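Local coordinates for AceL NrdHF-1-1 Intein (Metagenome, PDB 6ZGQ), which is a naturally split class 3 intein, here linked into one chain and made splice-inactive, whose native form excises itself from a precursor while ligating the flanking exteins, at residues Q51-G63 against V118-H132. Sequence-based numbering, arbitrary orientation.
Sequences QKVIRDEIYHFEG and VKITHTKLDEPTEFH
Strands 51-55 and 57-63 run antiparallel to 128-132 and 119-125 at 151° and 164°, and both partners turn a corner together, at Asp56 and at Asp126-Glu127, giving two ladders in separate sheets that share a corner, consistent with the all-beta, horseshoe-like HINT fold of inteins. At the bend Leu125 N reaches Asp56 O at 2.8 Å from well above the carbonyl plane, while the carboxylate of Asp56 forms a salt bridge with Lys124, OD2 to NZ 3.3 Å, whose hydrogen bond is weak. Beyond it, the His122 ring lies in an offset stack on Tyr59, centroids 4.0 Å apart. NE2 of the same imidazole donates to Glu57 OE1 over 2.9 Å, meeting the anti side of a carboxylate nearly coplanar with the ring. With CG of Glu57 held between its backbone N and carbonyl carbon (chi1 66°), the extended chain reaches that ring edge. Further along, Phe61 CB packs against Val118 CG1 at 3.8 Å. On the face that carries Val53 and Arg55, the Phe131 ring spans the corner, CE1 3.7 Å from Arg55 CB and CZ 3.6 Å from Glu57 O. Stack and carboxylate together probably restrict the rotation of His122, whereas the interrupted pairing leaves Glu57 N and O buried without a polar partner.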
loop_
_atom_site.group_PDB
_atom_site.type_symbol
_atom_site.label_atom_id
_atom_site.label_comp_id
_atom_site.label_asym_id
_atom_site.label_seq_id
_atom_site.Cartn_x
_atom_site.Cartn_y
_atom_site.Cartn_z
ATOM N N GLN A 51 6.200 7.592 10.019
ATOM C CA GLN A 51 7.170 8.520 9.415
ATOM C C GLN A 51 6.392 9.623 8.686
ATOM O O GLN A 51 5.347 9.337 8.078
ATOM C CB GLN A 51 8.137 7.788 8.457
ATOM C CG GLN A 51 7.884 8.046 6.970
ATOM C CD GLN A 51 9.005 7.595 6.045
ATOM O OE1 GLN A 51 9.143 8.124 4.939
ATOM N NE2 GLN A 51 9.805 6.626 6.476
ATOM N N LYS A 52 6.897 10.856 8.777
ATOM C CA LYS A 52 6.380 12.020 8.055
ATOM C C LYS A 52 7.540 12.594 7.228
ATOM O O LYS A 52 8.601 12.895 7.792
ATOM C CB LYS A 52 5.847 13.063 9.052
ATOM C CG LYS A 52 5.039 14.203 8.440
ATOM C CD LYS A 52 4.960 15.413 9.357
ATOM C CE LYS A 52 4.371 15.078 10.718
ATOM N NZ LYS A 52 4.610 16.185 11.680
ATOM N N VAL A 53 7.349 12.684 5.910
ATOM C CA VAL A 53 8.348 13.242 4.981
ATOM C C VAL A 53 7.607 14.142 3.984
ATOM O O VAL A 53 6.422 13.901 3.737
ATOM C CB VAL A 53 9.137 12.111 4.264
ATOM C CG1 VAL A 53 8.363 11.552 3.075
ATOM C CG2 VAL A 53 10.528 12.576 3.842
ATOM N N ILE A 54 8.291 15.158 3.448
ATOM C CA ILE A 54 7.734 16.093 2.455
ATOM C C ILE A 54 8.526 15.931 1.151
ATOM O O ILE A 54 9.735 16.188 1.154
ATOM C CB ILE A 54 7.812 17.546 2.992
ATOM C CG1 ILE A 54 6.818 17.726 4.151
ATOM C CG2 ILE A 54 7.546 18.568 1.889
ATOM C CD1 ILE A 54 7.377 18.505 5.318
ATOM N N ARG A 55 7.863 15.464 0.078
ATOM C CA ARG A 55 8.489 15.247 -1.251
ATOM C C ARG A 55 7.620 15.866 -2.347
ATOM O O ARG A 55 6.502 16.301 -2.051
ATOM C CB ARG A 55 8.676 13.751 -1.556
ATOM C CG ARG A 55 9.125 12.886 -0.386
ATOM C CD ARG A 55 10.321 13.439 0.373
ATOM N NE ARG A 55 11.615 13.050 -0.161
ATOM C CZ ARG A 55 12.775 13.331 0.430
ATOM N NH1 ARG A 55 12.803 14.005 1.578
ATOM N NH2 ARG A 55 13.917 12.939 -0.125
ATOM N N ASP A 56 8.130 15.873 -3.584
ATOM C CA ASP A 56 7.436 16.459 -4.746
ATOM C C ASP A 56 7.452 15.527 -5.968
ATOM O O ASP A 56 7.339 15.998 -7.101
ATOM C CB ASP A 56 8.031 17.842 -5.093
ATOM C CG ASP A 56 9.442 17.760 -5.647
ATOM O OD1 ASP A 56 10.027 16.656 -5.629
ATOM O OD2 ASP A 56 9.954 18.800 -6.104
ATOM N N GLU A 57 7.580 14.218 -5.756
ATOM C CA GLU A 57 7.370 13.260 -6.854
ATOM C C GLU A 57 6.654 12.011 -6.337
ATOM O O GLU A 57 6.860 11.600 -5.179
ATOM C CB GLU A 57 8.667 12.938 -7.609
ATOM C CG GLU A 57 9.711 12.210 -6.798
ATOM C CD GLU A 57 10.997 12.024 -7.572
ATOM O OE1 GLU A 57 10.932 11.630 -8.757
ATOM O OE2 GLU A 57 12.073 12.279 -6.995
ATOM N N ILE A 58 5.800 11.451 -7.197
ATOM C CA ILE A 58 4.826 10.414 -6.832
ATOM C C ILE A 58 4.716 9.415 -7.987
ATOM O O ILE A 58 4.868 9.826 -9.152
ATOM C CB ILE A 58 3.452 11.067 -6.514
ATOM C CG1 ILE A 58 2.585 10.172 -5.631
ATOM C CG2 ILE A 58 2.718 11.477 -7.787
ATOM C CD1 ILE A 58 1.483 10.935 -4.942
ATOM N N TYR A 59 4.508 8.138 -7.633
ATOM C CA TYR A 59 4.124 7.041 -8.549
ATOM C C TYR A 59 2.673 6.664 -8.244
ATOM O O TYR A 59 2.383 6.209 -7.121
ATOM C CB TYR A 59 5.024 5.813 -8.365
ATOM C CG TYR A 59 6.325 5.964 -9.094
ATOM C CD1 TYR A 59 7.367 6.694 -8.539
ATOM C CD2 TYR A 59 6.500 5.421 -10.361
ATOM C CE1 TYR A 59 8.565 6.853 -9.209
ATOM C CE2 TYR A 59 7.694 5.582 -11.043
ATOM C CZ TYR A 59 8.719 6.305 -10.465
ATOM O OH TYR A 59 9.900 6.457 -11.141
ATOM N N HIS A 60 1.797 6.905 -9.229
ATOM C CA HIS A 60 0.355 6.641 -9.151
ATOM C C HIS A 60 0.050 5.397 -9.982
ATOM O O HIS A 60 0.132 5.448 -11.218
ATOM C CB HIS A 60 -0.459 7.856 -9.639
ATOM C CG HIS A 60 -1.941 7.659 -9.559
ATOM N ND1 HIS A 60 -2.825 8.339 -10.366
ATOM C CD2 HIS A 60 -2.691 6.843 -8.782
ATOM C CE1 HIS A 60 -4.059 7.959 -10.082
ATOM N NE2 HIS A 60 -4.005 7.055 -9.119
ATOM N N PHE A 61 -0.226 4.290 -9.278
ATOM C CA PHE A 61 -0.682 3.014 -9.854
ATOM C C PHE A 61 -2.220 3.042 -9.885
ATOM O O PHE A 61 -2.814 3.305 -8.844
ATOM C CB PHE A 61 -0.194 1.839 -8.987
ATOM C CG PHE A 61 1.303 1.654 -8.968
ATOM C CD1 PHE A 61 2.109 2.439 -8.154
ATOM C CD2 PHE A 61 1.902 0.678 -9.745
ATOM C CE1 PHE A 61 3.481 2.259 -8.128
ATOM C CE2 PHE A 61 3.274 0.501 -9.731
ATOM C CZ PHE A 61 4.066 1.293 -8.920
ATOM N N GLU A 62 -2.841 2.807 -11.050
ATOM C CA GLU A 62 -4.308 2.886 -11.208
ATOM C C GLU A 62 -4.822 1.862 -12.231
ATOM O O GLU A 62 -4.393 1.870 -13.388
ATOM C CB GLU A 62 -4.755 4.299 -11.623
ATOM C CG GLU A 62 -6.276 4.471 -11.636
ATOM C CD GLU A 62 -6.753 5.888 -11.916
ATOM O OE1 GLU A 62 -5.963 6.718 -12.409
ATOM O OE2 GLU A 62 -7.938 6.175 -11.643
ATOM N N GLY A 63 -5.746 1.004 -11.795
ATOM C CA GLY A 63 -6.468 0.098 -12.698
ATOM C C GLY A 63 -7.199 -0.997 -11.944
ATOM O O GLY A 63 -6.666 -1.495 -10.951
ATOM N N VAL A 118 -2.851 -2.317 -14.745
ATOM C CA VAL A 118 -2.637 -1.172 -13.838
ATOM C C VAL A 118 -1.657 -0.199 -14.502
ATOM O O VAL A 118 -0.484 -0.543 -14.699
ATOM C CB VAL A 118 -2.087 -1.641 -12.464
ATOM C CG1 VAL A 118 -1.813 -0.470 -11.517
ATOM C CG2 VAL A 118 -3.052 -2.623 -11.810
ATOM N N LYS A 119 -2.178 0.976 -14.867
ATOM C CA LYS A 119 -1.428 2.097 -15.444
ATOM C C LYS A 119 -0.515 2.698 -14.353
ATOM O O LYS A 119 -0.936 2.784 -13.188
ATOM C CB LYS A 119 -2.440 3.128 -15.973
ATOM C CG LYS A 119 -1.879 4.396 -16.599
ATOM C CD LYS A 119 -2.990 5.246 -17.204
ATOM C CE LYS A 119 -3.831 5.938 -16.141
ATOM N NZ LYS A 119 -5.052 6.559 -16.720
ATOM N N ILE A 120 0.710 3.077 -14.731
ATOM C CA ILE A 120 1.690 3.695 -13.814
ATOM C C ILE A 120 2.051 5.091 -14.336
ATOM O O ILE A 120 2.512 5.209 -15.480
ATOM C CB ILE A 120 2.979 2.845 -13.673
ATOM C CG1 ILE A 120 2.640 1.375 -13.381
ATOM C CG2 ILE A 120 3.883 3.423 -12.583
ATOM C CD1 ILE A 120 3.833 0.443 -13.446
ATOM N N THR A 121 1.834 6.111 -13.495
ATOM C CA THR A 121 2.185 7.521 -13.774
ATOM C C THR A 121 3.242 7.959 -12.758
ATOM O O THR A 121 3.024 7.787 -11.552
ATOM C CB THR A 121 0.936 8.423 -13.658
ATOM O OG1 THR A 121 -0.094 7.852 -14.470
ATOM C CG2 THR A 121 1.216 9.857 -14.124
ATOM N N HIS A 122 4.378 8.473 -13.257
ATOM C CA HIS A 122 5.422 9.129 -12.446
ATOM C C HIS A 122 5.275 10.636 -12.680
ATOM O O HIS A 122 5.444 11.077 -13.811
ATOM C CB HIS A 122 6.820 8.641 -12.861
ATOM C CG HIS A 122 7.931 9.155 -12.002
ATOM N ND1 HIS A 122 9.249 9.111 -12.396
ATOM C CD2 HIS A 122 7.922 9.733 -10.777
ATOM C CE1 HIS A 122 10.008 9.628 -11.446
ATOM N NE2 HIS A 122 9.227 10.012 -10.452
ATOM N N THR A 123 4.919 11.376 -11.624
ATOM C CA THR A 123 4.596 12.807 -11.679
ATOM C C THR A 123 5.557 13.594 -10.795
ATOM O O THR A 123 5.868 13.146 -9.686
ATOM C CB THR A 123 3.127 13.037 -11.232
ATOM O OG1 THR A 123 2.273 12.288 -12.099
ATOM C CG2 THR A 123 2.711 14.514 -11.269
ATOM N N LYS A 124 6.046 14.730 -11.320
ATOM C CA LYS A 124 6.605 15.834 -10.525
ATOM C C LYS A 124 5.417 16.685 -10.067
ATOM O O LYS A 124 4.682 17.192 -10.917
ATOM C CB LYS A 124 7.562 16.692 -11.379
ATOM C CG LYS A 124 8.404 17.721 -10.617
ATOM C CD LYS A 124 9.266 17.086 -9.529
ATOM C CE LYS A 124 10.701 17.580 -9.564
ATOM N NZ LYS A 124 10.796 19.042 -9.290
ATOM N N LEU A 125 5.211 16.785 -8.748
ATOM C CA LEU A 125 4.147 17.599 -8.144
ATOM C C LEU A 125 4.529 19.077 -8.267
ATOM O O LEU A 125 5.725 19.400 -8.223
ATOM C CB LEU A 125 3.945 17.197 -6.674
ATOM C CG LEU A 125 3.385 15.781 -6.470
ATOM C CD1 LEU A 125 3.413 15.375 -5.003
ATOM C CD2 LEU A 125 1.978 15.672 -7.029
ATOM N N ASP A 126 3.521 19.937 -8.461
ATOM C CA ASP A 126 3.713 21.386 -8.624
ATOM C C ASP A 126 4.335 21.984 -7.351
ATOM O O ASP A 126 5.165 22.892 -7.453
ATOM C CB ASP A 126 2.390 22.091 -8.989
ATOM C CG ASP A 126 1.942 21.817 -10.424
ATOM O OD1 ASP A 126 2.767 21.370 -11.250
ATOM O OD2 ASP A 126 0.757 22.060 -10.722
ATOM N N GLU A 127 3.947 21.460 -6.181
ATOM C CA GLU A 127 4.484 21.896 -4.877
ATOM C C GLU A 127 4.707 20.684 -3.959
ATOM O O GLU A 127 4.024 19.665 -4.092
ATOM C CB GLU A 127 3.534 22.909 -4.209
ATOM C CG GLU A 127 3.436 24.259 -4.927
ATOM C CD GLU A 127 4.722 25.092 -4.918
ATOM O OE1 GLU A 127 4.990 25.778 -5.932
ATOM O OE2 GLU A 127 5.466 25.078 -3.909
ATOM N N PRO A 128 5.677 20.774 -3.024
ATOM C CA PRO A 128 5.885 19.688 -2.057
ATOM C C PRO A 128 4.616 19.388 -1.247
ATOM O O PRO A 128 3.816 20.295 -1.016
ATOM C CB PRO A 128 7.008 20.213 -1.140
ATOM C CG PRO A 128 7.192 21.656 -1.489
ATOM C CD PRO A 128 6.675 21.846 -2.881
ATOM N N THR A 129 4.429 18.123 -0.863
ATOM C CA THR A 129 3.340 17.700 0.033
ATOM C C THR A 129 3.827 16.562 0.937
ATOM O O THR A 129 4.863 15.954 0.636
ATOM C CB THR A 129 2.068 17.294 -0.744
ATOM O OG1 THR A 129 0.983 17.215 0.176
ATOM C CG2 THR A 129 2.220 15.951 -1.480
ATOM N N GLU A 130 3.100 16.304 2.028
ATOM C CA GLU A 130 3.510 15.307 3.030
ATOM C C GLU A 130 3.183 13.910 2.515
ATOM O O GLU A 130 2.135 13.726 1.882
ATOM C CB GLU A 130 2.897 15.549 4.428
ATOM C CG GLU A 130 1.675 16.445 4.490
ATOM C CD GLU A 130 1.258 16.729 5.916
ATOM O OE1 GLU A 130 0.856 15.779 6.618
ATOM O OE2 GLU A 130 1.334 17.904 6.335
ATOM N N PHE A 131 4.127 12.981 2.719
ATOM C CA PHE A 131 3.931 11.524 2.574
ATOM C C PHE A 131 4.171 10.885 3.956
ATOM O O PHE A 131 5.021 11.366 4.725
ATOM C CB PHE A 131 4.905 10.892 1.562
ATOM C CG PHE A 131 4.764 11.377 0.140
ATOM C CD1 PHE A 131 5.141 12.659 -0.214
ATOM C CD2 PHE A 131 4.309 10.526 -0.860
ATOM C CE1 PHE A 131 5.027 13.102 -1.520
ATOM C CE2 PHE A 131 4.204 10.967 -2.172
ATOM C CZ PHE A 131 4.565 12.256 -2.501
ATOM N N HIS A 132 3.426 9.820 4.253
ATOM C CA HIS A 132 3.481 9.123 5.535
ATOM C C HIS A 132 3.756 7.625 5.279
ATOM O O HIS A 132 3.438 7.122 4.184
ATOM C CB HIS A 132 2.167 9.345 6.300
ATOM C CG HIS A 132 1.901 10.776 6.640
ATOM N ND1 HIS A 132 2.210 11.314 7.868
ATOM C CD2 HIS A 132 1.351 11.779 5.916
ATOM C CE1 HIS A 132 1.875 12.592 7.886
ATOM N NE2 HIS A 132 1.351 12.901 6.711
HETATM O O HOH W 1 3.099 9.952 9.992
HETATM O O HOH W 2 -1.606 5.991 -13.227
#